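Local coordinates for protein putative uronate isomerase (Thermotoga maritima, PDB 4NAR) that may act as an isomerase of the lactate racemase type, at residues P9-E12 against E13-K16; V152-E155 against S156-F159; I192-V195 against D196-A199; K287-Y290 against K291-P295. One frame throughout, in Å; residues are numbered along the deposited sequence.

Interactions 2 and 4 are buried and meet over one sulfate ion: a side chain of 152-159 and one of 287-290 both reach it, and a salt bridge, Glu-155 OE2 to Lys-287 NZ (3.0 Å), ties the two together. Interaction 3 adjoins both, with centres about 7 Å from interaction 2 and about 15 Å from interaction 4, but is only partly buried. Interaction 1 stands apart, its centre about 26 Å from that of interaction 2. The chemistry follows place: interactions 1 and 3 start helices with side-chain caps, interaction 4 ends one in a turn, and interaction 2 is a small, weakly bonded hairpin whose turn is held by a histidine ring nitrogen.

Interaction 1 of 4, residues P9-E12 against E13-K16; sequences PLTE and EKIK
Thr-11 OG1 accepts the backbone N-H of Lys-14 in an almost straight bond (3.0 Å, 171° at the hydrogen), which identifies Thr-11 as the N-cap of helix 12-24. The residue just before the cap closes over the same turn: Leu-10 CD2 lies 3.7 Å from Ile-15 CG1, and the two side chains meet at about a right angle. This pairing, between the residue ahead of the N-cap and the fourth residue after it, is a hydrophobic staple. The hydroxyl can serve the cap because chi1 of 67° sets OG1 between the backbone N and the carbonyl carbon of Thr-11, facing the first turn. Lys-14 folds its methylenes over this spot, with its CB 3.6 Å from Thr-11 OG1 and 4.0 Å from Leu-10 CD1. Regular helix bonding starts at once, for Thr-11 O receives Ile-15 N at 2.9 Å and Glu-12 O receives Lys-16 N at 2.8 Å.

Two neighbours position this first shell. Strand 231-240 holds Leu-10, through backbone bonding with Pro-233 and packing on Leu-236, while helix 45-58 takes the Glu-12 carboxylate, OE1 being bonded to Asn-51 ND2. Across one helix turn from that carboxylate, Lys-16 bends at its third torsion, leaving NZ 4.3 Å from Glu-12 OE1, too far for a salt bridge.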
ATOM      1  N   PRO A   9      18.159  -7.193  15.821  1.00 42.18           N
ATOM      2  CA  PRO A   9      16.823  -6.607  15.609  1.00 36.54           C
ATOM      3  C   PRO A   9      16.498  -5.480  16.601  1.00 35.21           C
ATOM      4  O   PRO A   9      17.111  -5.412  17.676  1.00 38.39           O
ATOM      5  CB  PRO A   9      15.884  -7.794  15.842  1.00 38.12           C
ATOM      6  CG  PRO A   9      16.629  -8.648  16.874  1.00 39.52           C
ATOM      7  CD  PRO A   9      18.107  -8.482  16.545  1.00 38.72           C
ATOM      8  N   LEU A  10      15.561  -4.602  16.234  1.00 30.44           N
ATOM      9  CA  LEU A  10      15.031  -3.610  17.167  1.00 28.42           C
ATOM     10  C   LEU A  10      14.150  -4.353  18.167  1.00 34.74           C
ATOM     11  O   LEU A  10      13.287  -5.146  17.767  1.00 35.39           O
ATOM     12  CB  LEU A  10      14.215  -2.557  16.425  1.00 28.92           C
ATOM     13  CG  LEU A  10      13.391  -1.610  17.291  1.00 26.45           C
ATOM     14  CD1 LEU A  10      14.314  -0.730  18.111  1.00 31.39           C
ATOM     15  CD2 LEU A  10      12.448  -0.773  16.422  1.00 17.64           C
ATOM     16  N   THR A  11      14.371  -4.130  19.463  1.00 33.94           N
ATOM     17  CA  THR A  11      13.704  -4.950  20.480  1.00 30.56           C
ATOM     18  C   THR A  11      12.459  -4.315  21.067  1.00 32.08           C
ATOM     19  O   THR A  11      12.339  -3.082  21.105  1.00 36.63           O
ATOM     20  CB  THR A  11      14.635  -5.302  21.659  1.00 37.72           C
ATOM     21  OG1 THR A  11      14.950  -4.111  22.404  1.00 37.36           O
ATOM     22  CG2 THR A  11      15.914  -5.996  21.159  1.00 35.14           C
ATOM     23  N   GLU A  12      11.547  -5.166  21.538  1.00 34.66           N
ATOM     24  CA  GLU A  12      10.379  -4.710  22.287  1.00 42.05           C
ATOM     25  C   GLU A  12      10.797  -3.815  23.469  1.00 39.96           C
ATOM     26  O   GLU A  12      10.133  -2.816  23.770  1.00 38.65           O
ATOM     27  CB  GLU A  12       9.543  -5.895  22.784  1.00 41.96           C
ATOM     28  CG  GLU A  12       8.074  -5.540  22.991  1.00 45.63           C
ATOM     29  CD  GLU A  12       7.251  -6.655  23.624  1.00 48.57           C
ATOM     30  OE1 GLU A  12       6.351  -6.317  24.425  1.00 49.56           O
ATOM     31  OE2 GLU A  12       7.480  -7.853  23.309  1.00 45.73           O
ATOM     32  N   GLU A  13      11.909  -4.159  24.115  1.00 39.19           N
ATOM     33  CA  GLU A  13      12.391  -3.372  25.248  1.00 37.72           C
ATOM     34  C   GLU A  13      12.725  -1.944  24.838  1.00 33.34           C
ATOM     35  O   GLU A  13      12.276  -0.997  25.492  1.00 35.36           O
ATOM     36  CB  GLU A  13      13.598  -4.030  25.925  1.00 41.41           C
ATOM     37  CG  GLU A  13      13.555  -3.906  27.450  1.00 63.44           C
ATOM     38  CD  GLU A  13      14.835  -3.335  28.054  1.00 77.35           C
ATOM     39  OE1 GLU A  13      15.909  -3.949  27.853  1.00 77.91           O
ATOM     40  OE2 GLU A  13      14.762  -2.278  28.736  1.00 81.00           O
ATOM     41  N   LYS A  14      13.518  -1.796  23.774  1.00 28.77           N
ATOM     42  CA  LYS A  14      13.852  -0.475  23.236  1.00 34.38           C
ATOM     43  C   LYS A  14      12.584   0.265  22.795  1.00 29.55           C
ATOM     44  O   LYS A  14      12.416   1.452  23.087  1.00 32.00           O
ATOM     45  CB  LYS A  14      14.818  -0.577  22.045  1.00 46.55           C
ATOM     46  CG  LYS A  14      16.311  -0.719  22.384  1.00 57.26           C
ATOM     47  CD  LYS A  14      17.132  -1.068  21.118  1.00 57.66           C
ATOM     48  CE  LYS A  14      18.017   0.091  20.671  1.00 51.17           C
ATOM     49  NZ  LYS A  14      17.300   1.390  20.810  1.00 50.04           N
ATOM     50  N   ILE A  15      11.702  -0.438  22.084  1.00 32.10           N
ATOM     51  CA  ILE A  15      10.448   0.150  21.614  1.00 30.47           C
ATOM     52  C   ILE A  15       9.656   0.712  22.795  1.00 32.61           C
ATOM     53  O   ILE A  15       9.264   1.889  22.776  1.00 33.11           O
ATOM     54  CB  ILE A  15       9.607  -0.872  20.811  1.00 30.30           C
ATOM     55  CG1 ILE A  15      10.220  -1.062  19.415  1.00 17.46           C
ATOM     56  CG2 ILE A  15       8.144  -0.438  20.728  1.00 23.87           C
ATOM     57  CD1 ILE A  15       9.703  -2.288  18.677  1.00 17.14           C
ATOM     58  N   LYS A  16       9.475  -0.115  23.827  1.00 27.44           N
ATOM     59  CA  LYS A  16       8.824   0.303  25.076  1.00 35.62           C
ATOM     60  C   LYS A  16       9.423   1.575  25.712  1.00 36.47           C
ATOM     61  O   LYS A  16       8.680   2.470  26.146  1.00 38.33           O
ATOM     62  CB  LYS A  16       8.801  -0.855  26.083  1.00 32.71           C
ATOM     63  CG  LYS A  16       7.691  -1.861  25.820  1.00 37.66           C
ATOM     64  CD  LYS A  16       8.019  -3.261  26.360  1.00 42.34           C
ATOM     65  CE  LYS A  16       7.689  -3.412  27.843  1.00 43.67           C
ATOM     66  NZ  LYS A  16       7.674  -4.857  28.248  1.00 50.64           N
TER

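Interaction 2 of 4, residues V152-E155 against S156-F159; sequences VPHE and STGF. With SO4 (sulfate ion), chain C.
His-154 turns ND1 back to the backbone N-H groups of Ser-156 and Thr-157 and points NE2 at the sulfate. ND1 accepts the N-H of Ser-156 at 3.1 Å, that donor lying 28° out of the ring plane, and a weak second bond comes from Thr-157 N near the plane. At the other nitrogen, NE2 donates to sulfate O3 in a bond that is practically straight (2.8 Å, 177°). Arg-41 and Lys-164 also bind the sulfate, probably picked up from the crystallisation liquor; its four basic partners, Lys-287 among them, are consistent with a site that accepts an anion. With CG anti to the backbone N (chi1 -164°), the ring stands over the turn, and these bonds limit its rotation. Glu-155 doubles back over one face of the ring: OE1 sits 3.5 Å above the plane and over its centre, while OE2 forms a salt bridge with Lys-287.

The backbone beneath is a small, weakly bonded beta hairpin, strand 153-154 running antiparallel to 158-159, with His-154 N donating to Gly-158 O at 2.8 Å. Gly-158 has a positive phi, a conformation that glycine adopts easily. Thr-157 crosses His-154 at a slant, OG1 3.5 Å from its CB, and this hydroxyl donates to Phe-159 O from above the carbonyl plane. Pro-153 and Phe-159 form a non-hydrogen-bonded pair whose side chains diverge yet still touch obliquely, Pro-153 CG being 4.2 Å from Phe-159 CE1; the phenyl ring leaves toward Tyr-249 and Cys-253 of helix 241-259.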
ATOM      1  N   VAL A 152       8.177   0.764   2.990  1.00 18.15           N
ATOM      2  CA  VAL A 152       8.619  -0.310   2.117  1.00 16.32           C
ATOM      3  C   VAL A 152       8.500   0.238   0.688  1.00 13.14           C
ATOM      4  O   VAL A 152       7.730   1.169   0.446  1.00 15.82           O
ATOM      5  CB  VAL A 152       7.719  -1.562   2.365  1.00 28.01           C
ATOM      6  CG1 VAL A 152       7.304  -2.258   1.073  1.00 25.07           C
ATOM      7  CG2 VAL A 152       8.401  -2.540   3.321  1.00 26.75           C
ATOM      8  N   PRO A 153       9.288  -0.290  -0.263  1.00 21.36           N
ATOM      9  CA  PRO A 153       9.156   0.263  -1.620  1.00 18.29           C
ATOM     10  C   PRO A 153       7.760  -0.009  -2.171  1.00 16.30           C
ATOM     11  O   PRO A 153       7.230  -1.096  -1.941  1.00 14.01           O
ATOM     12  CB  PRO A 153      10.192  -0.516  -2.427  1.00 17.69           C
ATOM     13  CG  PRO A 153      11.142  -1.077  -1.408  1.00 19.08           C
ATOM     14  CD  PRO A 153      10.326  -1.334  -0.184  1.00 27.36           C
ATOM     15  N   HIS A 154       7.177   0.956  -2.881  1.00 22.23           N
ATOM     16  CA  HIS A 154       5.786   0.850  -3.290  1.00 11.62           C
ATOM     17  C   HIS A 154       5.568   1.286  -4.733  1.00 25.10           C
ATOM     18  O   HIS A 154       6.146   2.291  -5.192  1.00 19.27           O
ATOM     19  CB  HIS A 154       4.908   1.669  -2.346  1.00 14.65           C
ATOM     20  CG  HIS A 154       3.444   1.341  -2.431  1.00 19.23           C
ATOM     21  ND1 HIS A 154       2.601   1.920  -3.359  1.00 17.42           N
ATOM     22  CD2 HIS A 154       2.671   0.518  -1.679  1.00 16.71           C
ATOM     23  CE1 HIS A 154       1.371   1.460  -3.178  1.00 16.62           C
ATOM     24  NE2 HIS A 154       1.388   0.609  -2.168  1.00 15.95           N
ATOM     25  N   GLU A 155       4.711   0.527  -5.425  1.00 18.92           N
ATOM     26  CA  GLU A 155       4.475   0.683  -6.858  1.00 19.26           C
ATOM     27  C   GLU A 155       3.764   1.991  -7.249  1.00 21.19           C
ATOM     28  O   GLU A 155       3.837   2.402  -8.417  1.00 16.51           O
ATOM     29  CB  GLU A 155       3.651  -0.500  -7.386  1.00 18.26           C
ATOM     30  CG  GLU A 155       2.205  -0.529  -6.853  1.00 21.25           C
ATOM     31  CD  GLU A 155       2.103  -1.115  -5.425  1.00 34.10           C
ATOM     32  OE1 GLU A 155       3.160  -1.409  -4.794  1.00 37.81           O
ATOM     33  OE2 GLU A 155       0.961  -1.296  -4.925  1.00 33.18           O
ATOM     34  N   SER A 156       3.063   2.619  -6.298  1.00 12.19           N
ATOM     35  CA  SER A 156       2.307   3.849  -6.582  1.00 19.57           C
ATOM     36  C   SER A 156       2.862   5.089  -5.866  1.00 19.19           C
ATOM     37  O   SER A 156       2.693   6.211  -6.345  1.00 16.73           O
ATOM     38  CB  SER A 156       0.817   3.708  -6.225  1.00 25.49           C
ATOM     39  OG  SER A 156       0.195   2.664  -6.954  1.00 41.10           O
ATOM     40  N   THR A 157       3.501   4.896  -4.720  1.00 16.06           N
ATOM     41  CA  THR A 157       3.982   6.039  -3.940  1.00 17.63           C
ATOM     42  C   THR A 157       5.496   6.058  -3.707  1.00 16.75           C
ATOM     43  O   THR A 157       5.957   6.676  -2.748  1.00 17.73           O
ATOM     44  CB  THR A 157       3.281   6.106  -2.566  1.00 18.15           C
ATOM     45  OG1 THR A 157       3.575   4.910  -1.822  1.00 17.96           O
ATOM     46  CG2 THR A 157       1.767   6.240  -2.748  1.00 24.01           C
ATOM     47  N   GLY A 158       6.256   5.371  -4.569  1.00 21.19           N
ATOM     48  CA  GLY A 158       7.702   5.240  -4.413  1.00 14.78           C
ATOM     49  C   GLY A 158       8.044   4.385  -3.209  1.00 12.42           C
ATOM     50  O   GLY A 158       8.661   3.321  -3.332  1.00 19.32           O
ATOM     51  N   PHE A 159       7.642   4.852  -2.034  1.00 15.54           N
ATOM     52  CA  PHE A 159       7.759   4.091  -0.795  1.00 15.22           C
ATOM     53  C   PHE A 159       6.414   4.186  -0.084  1.00 18.02           C
ATOM     54  O   PHE A 159       5.657   5.125  -0.342  1.00 16.67           O
ATOM     55  CB  PHE A 159       8.859   4.686   0.104  1.00 18.97           C
ATOM     56  CG  PHE A 159      10.262   4.352  -0.353  1.00 22.92           C
ATOM     57  CD1 PHE A 159      10.872   3.159   0.055  1.00 18.42           C
ATOM     58  CD2 PHE A 159      10.964   5.209  -1.221  1.00 20.49           C
ATOM     59  CE1 PHE A 159      12.168   2.825  -0.380  1.00 18.70           C
ATOM     60  CE2 PHE A 159      12.273   4.879  -1.659  1.00 18.94           C
ATOM     61  CZ  PHE A 159      12.869   3.686  -1.240  1.00 14.23           C
TER
HETATM   62  S   SO4 C 502      -0.365  -1.119   0.280  1.00 48.68           S
HETATM   63  O1  SO4 C 502       0.416  -0.021   0.887  1.00 44.25           O
HETATM   64  O2  SO4 C 502      -1.575  -1.366   1.087  1.00 52.22           O
HETATM   65  O3  SO4 C 502      -0.783  -0.814  -1.099  1.00 38.65           O
HETATM   66  O4  SO4 C 502       0.486  -2.313   0.284  1.00 60.25           O

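Interaction 3 of 4, residues I192-V195 against D196-A199; sequences IGTV and DNPA
Thr-194 OG1 and Asn-197 ND2 form the close part of this contact, a side-chain hydrogen bond of 3.2 Å with an angle of 152° at the hydrogen. The hydroxyl lies 20° out of the amide plane of Asn-197, and the two side chains approach each other at a slant. Thr-194 OG1 has a second partner, Leu-191 O at the end of the preceding helix, so one hydroxyl ties the chain behind it to the residue that opens the next helix. Asn-197 is the N-cap of helix 198-213: its chi1 of 54° swings the amide inward, and OD1 then receives the N-H of Arg-200 while ND2 grips the threonine. Both ends of this buried amide therefore have partners, which fixes its flip. A leucine in its place would probably leave Arg-200 N uncapped and Thr-194 OG1 without its amide donor.

The other side is looser and open to solvent. Val-195 and Asp-196 are exposed, and their branches make no close side-chain contact across the bend. The Asp-196 carboxylate bends back on its own backbone, where OD2 takes Asn-197 N in a weak bond of 2.8 Å, and its charge is answered by Lys-201 in a salt bridge.

The bend links helix 188-191 to helix 198-213. Pro-198 and Ala-199 pack on helix 173-186, at Ala-182, Met-186 and Phe-179, Val-195 O is bonded to Tyr-249 of helix 241-259, and Gly-193 pairs through its backbone with Gly-158 of strand 158-159.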
ATOM      1  N   ILE A 192       8.850   3.252  -8.679  1.00 19.70           N
ATOM      2  CA  ILE A 192       9.028   2.427  -7.479  1.00 20.47           C
ATOM      3  C   ILE A 192      10.401   2.639  -6.807  1.00 19.87           C
ATOM      4  O   ILE A 192      11.430   2.764  -7.490  1.00 16.05           O
ATOM      5  CB  ILE A 192       8.767   0.926  -7.768  1.00 20.63           C
ATOM      6  CG1 ILE A 192       8.548   0.155  -6.462  1.00 13.08           C
ATOM      7  CG2 ILE A 192       9.889   0.311  -8.624  1.00 14.15           C
ATOM      8  CD1 ILE A 192       7.854  -1.203  -6.658  1.00 18.30           C
ATOM      9  N   GLY A 193      10.404   2.734  -5.474  1.00 20.56           N
ATOM     10  CA  GLY A 193      11.638   2.976  -4.739  1.00 18.12           C
ATOM     11  C   GLY A 193      12.287   4.357  -4.903  1.00 22.64           C
ATOM     12  O   GLY A 193      13.492   4.501  -4.684  1.00 24.99           O
ATOM     13  N   THR A 194      11.504   5.371  -5.274  1.00 23.43           N
ATOM     14  CA  THR A 194      11.960   6.763  -5.242  1.00 18.61           C
ATOM     15  C   THR A 194      11.283   7.493  -4.081  1.00 24.13           C
ATOM     16  O   THR A 194      10.086   7.323  -3.856  1.00 29.86           O
ATOM     17  CB  THR A 194      11.596   7.513  -6.543  1.00 23.53           C
ATOM     18  OG1 THR A 194      10.165   7.527  -6.705  1.00 22.50           O
ATOM     19  CG2 THR A 194      12.250   6.857  -7.759  1.00 16.73           C
ATOM     20  N   VAL A 195      12.043   8.311  -3.353  1.00 29.79           N
ATOM     21  CA  VAL A 195      11.495   9.061  -2.227  1.00 28.43           C
ATOM     22  C   VAL A 195      10.435  10.072  -2.679  1.00 24.96           C
ATOM     23  O   VAL A 195       9.378  10.197  -2.055  1.00 21.10           O
ATOM     24  CB  VAL A 195      12.615   9.787  -1.427  1.00 24.52           C
ATOM     25  CG1 VAL A 195      12.008  10.667  -0.311  1.00 15.78           C
ATOM     26  CG2 VAL A 195      13.601   8.760  -0.841  1.00 25.53           C
ATOM     27  N   ASP A 196      10.722  10.774  -3.774  1.00 28.26           N
ATOM     28  CA  ASP A 196       9.869  11.861  -4.260  1.00 29.72           C
ATOM     29  C   ASP A 196       9.356  11.517  -5.670  1.00 25.80           C
ATOM     30  O   ASP A 196      10.061  10.855  -6.440  1.00 23.83           O
ATOM     31  CB  ASP A 196      10.670  13.172  -4.276  1.00 29.95           C
ATOM     32  CG  ASP A 196       9.804  14.395  -4.606  1.00 43.26           C
ATOM     33  OD1 ASP A 196      10.385  15.469  -4.918  1.00 49.40           O
ATOM     34  OD2 ASP A 196       8.552  14.295  -4.544  1.00 40.34           O
ATOM     35  N   ASN A 197       8.142  11.968  -5.991  1.00 17.63           N
ATOM     36  CA  ASN A 197       7.435  11.582  -7.216  1.00 15.27           C
ATOM     37  C   ASN A 197       6.042  12.225  -7.213  1.00 19.29           C
ATOM     38  O   ASN A 197       5.639  12.821  -6.198  1.00 23.83           O
ATOM     39  CB  ASN A 197       7.322  10.057  -7.295  1.00 17.74           C
ATOM     40  CG  ASN A 197       6.702   9.465  -6.049  1.00 23.28           C
ATOM     41  OD1 ASN A 197       5.504   9.656  -5.775  1.00 22.47           O
ATOM     42  ND2 ASN A 197       7.518   8.744  -5.273  1.00 26.80           N
ATOM     43  N   PRO A 198       5.296  12.122  -8.334  1.00 23.82           N
ATOM     44  CA  PRO A 198       4.024  12.871  -8.371  1.00 24.90           C
ATOM     45  C   PRO A 198       3.006  12.517  -7.275  1.00 17.64           C
ATOM     46  O   PRO A 198       2.394  13.436  -6.712  1.00 22.67           O
ATOM     47  CB  PRO A 198       3.436  12.511  -9.746  1.00 25.04           C
ATOM     48  CG  PRO A 198       4.629  12.148 -10.582  1.00 29.10           C
ATOM     49  CD  PRO A 198       5.601  11.492  -9.638  1.00 26.33           C
ATOM     50  N   ALA A 199       2.802  11.225  -7.013  1.00 18.23           N
ATOM     51  CA  ALA A 199       1.822  10.782  -6.007  1.00 21.42           C
ATOM     52  C   ALA A 199       2.194  11.292  -4.615  1.00 22.02           C
ATOM     53  O   ALA A 199       1.333  11.709  -3.832  1.00 21.64           O
ATOM     54  CB  ALA A 199       1.714   9.260  -5.985  1.00 22.28           C
TER

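Interaction 4 of 4, residues K287-Y290 against K291-P295; sequences KGSY and KLQRP. With SO4 (sulfate ion), chain C.
Lys-287 O receives Lys-291 N at 3.1 Å, the last four-residue step of helix 287-290, before the chain tightens to three-residue steps. Leu-292 N reaches Ser-289 O at 3.0 Å, and Gln-293 N reaches Tyr-290 O at 3.3 Å, closing a type I beta turn from Tyr-290 to Gln-293. Both of these donors sit well above the carbonyl planes.

A side-chain bond reinforces the turn: Gln-293 NE2 donates to Ser-289 OG at 2.8 Å, noticeably bent at 137°. A chi1 of 168° points Ser-289 OG away from its own N-H and toward helix 347-357, where it bonds Val-356 O just as Gln-293 NE2 bonds Asn-355 O. The Gln-293 amide lies beside Tyr-290, NE2 at the ring edge and 4.1 Å from CD1, with the two planes 65° apart. Shortening the glutamine to an alanine is likely to leave Asn-355 O and Ser-289 OG without their amide donor and to open a gap beside the tyrosine ring. Lys-291 curls back, its CG 3.2 Å from Lys-287 O, and its ammonium group bonds Gly-416 O. Lys-287 runs in much the same direction, kinked at its second and fourth torsions; NZ forms a salt bridge with Glu-155 OE2 and a weak bond to sulfate O4 at 3.0 Å.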
ATOM      1  N   LYS A 287       1.454  -7.109  -6.387  1.00 18.52           N
ATOM      2  CA  LYS A 287       2.806  -6.767  -5.894  1.00 23.85           C
ATOM      3  C   LYS A 287       3.900  -7.701  -6.438  1.00 22.71           C
ATOM      4  O   LYS A 287       5.053  -7.290  -6.618  1.00 21.17           O
ATOM      5  CB  LYS A 287       2.847  -6.775  -4.364  1.00 23.99           C
ATOM      6  CG  LYS A 287       2.615  -5.410  -3.724  1.00 30.67           C
ATOM      7  CD  LYS A 287       1.900  -5.541  -2.377  1.00 35.33           C
ATOM      8  CE  LYS A 287       1.837  -4.206  -1.655  1.00 32.05           C
ATOM      9  NZ  LYS A 287       1.243  -3.130  -2.517  1.00 31.72           N
ATOM     10  N   GLY A 288       3.519  -8.952  -6.701  1.00 19.19           N
ATOM     11  CA  GLY A 288       4.408  -9.914  -7.326  1.00 22.88           C
ATOM     12  C   GLY A 288       4.926  -9.448  -8.673  1.00 23.71           C
ATOM     13  O   GLY A 288       6.104  -9.650  -8.989  1.00 23.36           O
ATOM     14  N   SER A 289       4.059  -8.829  -9.474  1.00 19.95           N
ATOM     15  CA  SER A 289       4.511  -8.247 -10.736  1.00 16.94           C
ATOM     16  C   SER A 289       5.296  -6.930 -10.537  1.00 24.22           C
ATOM     17  O   SER A 289       6.401  -6.768 -11.094  1.00 24.96           O
ATOM     18  CB  SER A 289       3.335  -8.043 -11.688  1.00 13.89           C
ATOM     19  OG  SER A 289       3.702  -7.236 -12.799  1.00 21.46           O
ATOM     20  N   TYR A 290       4.749  -6.004  -9.736  1.00 22.18           N
ATOM     21  CA  TYR A 290       5.373  -4.679  -9.579  1.00 20.83           C
ATOM     22  C   TYR A 290       6.833  -4.761  -9.132  1.00 25.01           C
ATOM     23  O   TYR A 290       7.673  -3.977  -9.594  1.00 23.79           O
ATOM     24  CB  TYR A 290       4.639  -3.796  -8.565  1.00 16.97           C
ATOM     25  CG  TYR A 290       3.133  -3.849  -8.613  1.00 20.89           C
ATOM     26  CD1 TYR A 290       2.444  -3.919  -9.823  1.00 14.94           C
ATOM     27  CD2 TYR A 290       2.391  -3.828  -7.438  1.00 23.44           C
ATOM     28  CE1 TYR A 290       1.067  -3.964  -9.852  1.00 15.65           C
ATOM     29  CE2 TYR A 290       1.003  -3.875  -7.458  1.00 23.90           C
ATOM     30  CZ  TYR A 290       0.346  -3.945  -8.667  1.00 19.34           C
ATOM     31  OH  TYR A 290      -1.033  -3.999  -8.687  1.00 21.97           O
ATOM     32  N   LYS A 291       7.135  -5.687  -8.219  1.00 24.59           N
ATOM     33  CA  LYS A 291       8.484  -5.748  -7.640  1.00 24.25           C
ATOM     34  C   LYS A 291       9.535  -6.253  -8.623  1.00 26.84           C
ATOM     35  O   LYS A 291      10.734  -6.201  -8.331  1.00 28.04           O
ATOM     36  CB  LYS A 291       8.521  -6.594  -6.363  1.00 22.45           C
ATOM     37  CG  LYS A 291       7.670  -6.037  -5.227  1.00 26.03           C
ATOM     38  CD  LYS A 291       8.041  -4.599  -4.918  1.00 25.70           C
ATOM     39  CE  LYS A 291       8.002  -4.329  -3.417  1.00 36.07           C
ATOM     40  NZ  LYS A 291       6.638  -4.368  -2.784  1.00 23.79           N
ATOM     41  N   LEU A 292       9.086  -6.708  -9.792  1.00 26.65           N
ATOM     42  CA  LEU A 292       9.997  -7.242 -10.795  1.00 25.06           C
ATOM     43  C   LEU A 292      10.088  -6.372 -12.058  1.00 27.89           C
ATOM     44  O   LEU A 292      10.592  -6.826 -13.088  1.00 29.61           O
ATOM     45  CB  LEU A 292       9.583  -8.675 -11.149  1.00 23.26           C
ATOM     46  CG  LEU A 292       9.642  -9.666  -9.964  1.00 26.33           C
ATOM     47  CD1 LEU A 292       9.025 -11.032 -10.303  1.00 15.70           C
ATOM     48  CD2 LEU A 292      11.088  -9.820  -9.434  1.00 22.20           C
ATOM     49  N   GLN A 293       9.626  -5.125 -11.982  1.00 26.03           N
ATOM     50  CA  GLN A 293       9.499  -4.296 -13.195  1.00 22.58           C
ATOM     51  C   GLN A 293      10.566  -3.224 -13.440  1.00 29.73           C
ATOM     52  O   GLN A 293      10.470  -2.482 -14.424  1.00 34.47           O
ATOM     53  CB  GLN A 293       8.113  -3.648 -13.265  1.00 19.13           C
ATOM     54  CG  GLN A 293       6.992  -4.626 -13.577  1.00 18.14           C
ATOM     55  CD  GLN A 293       5.653  -3.926 -13.762  1.00 21.01           C
ATOM     56  OE1 GLN A 293       5.577  -2.811 -14.319  1.00 16.68           O
ATOM     57  NE2 GLN A 293       4.585  -4.571 -13.275  1.00 17.63           N
ATOM     58  N   ARG A 294      11.564  -3.115 -12.564  1.00 31.34           N
ATOM     59  CA  ARG A 294      12.736  -2.321 -12.919  1.00 29.35           C
ATOM     60  C   ARG A 294      13.323  -2.808 -14.244  1.00 32.00           C
ATOM     61  O   ARG A 294      13.252  -4.010 -14.567  1.00 34.53           O
ATOM     62  CB  ARG A 294      13.773  -2.310 -11.801  1.00 28.32           C
ATOM     63  CG  ARG A 294      13.410  -1.265 -10.762  1.00 28.43           C
ATOM     64  CD  ARG A 294      14.558  -0.869  -9.877  1.00 25.60           C
ATOM     65  NE  ARG A 294      14.172   0.311  -9.113  1.00 26.36           N
ATOM     66  CZ  ARG A 294      14.770   0.722  -7.999  1.00 27.79           C
ATOM     67  NH1 ARG A 294      15.809   0.049  -7.509  1.00 26.34           N
ATOM     68  NH2 ARG A 294      14.316   1.805  -7.369  1.00 27.33           N
ATOM     69  N   PRO A 295      13.859  -1.870 -15.043  1.00 32.94           N
ATOM     70  CA  PRO A 295      14.308  -2.265 -16.382  1.00 30.85           C
ATOM     71  C   PRO A 295      15.450  -3.274 -16.293  1.00 39.28           C
ATOM     72  O   PRO A 295      16.361  -3.101 -15.460  1.00 29.04           O
ATOM     73  CB  PRO A 295      14.788  -0.946 -17.006  1.00 28.38           C
ATOM     74  CG  PRO A 295      15.009  -0.011 -15.866  1.00 29.65           C
ATOM     75  CD  PRO A 295      14.045  -0.428 -14.788  1.00 35.89           C
TER
HETATM   76  S   SO4 C 502      -0.365  -1.119   0.280  1.00 48.68           S
HETATM   77  O1  SO4 C 502       0.416  -0.021   0.887  1.00 44.25           O
HETATM   78  O2  SO4 C 502      -1.575  -1.366   1.087  1.00 52.22           O
HETATM   79  O3  SO4 C 502      -0.783  -0.814  -1.099  1.00 38.65           O
HETATM   80  O4  SO4 C 502       0.486  -2.313   0.284  1.00 60.25           O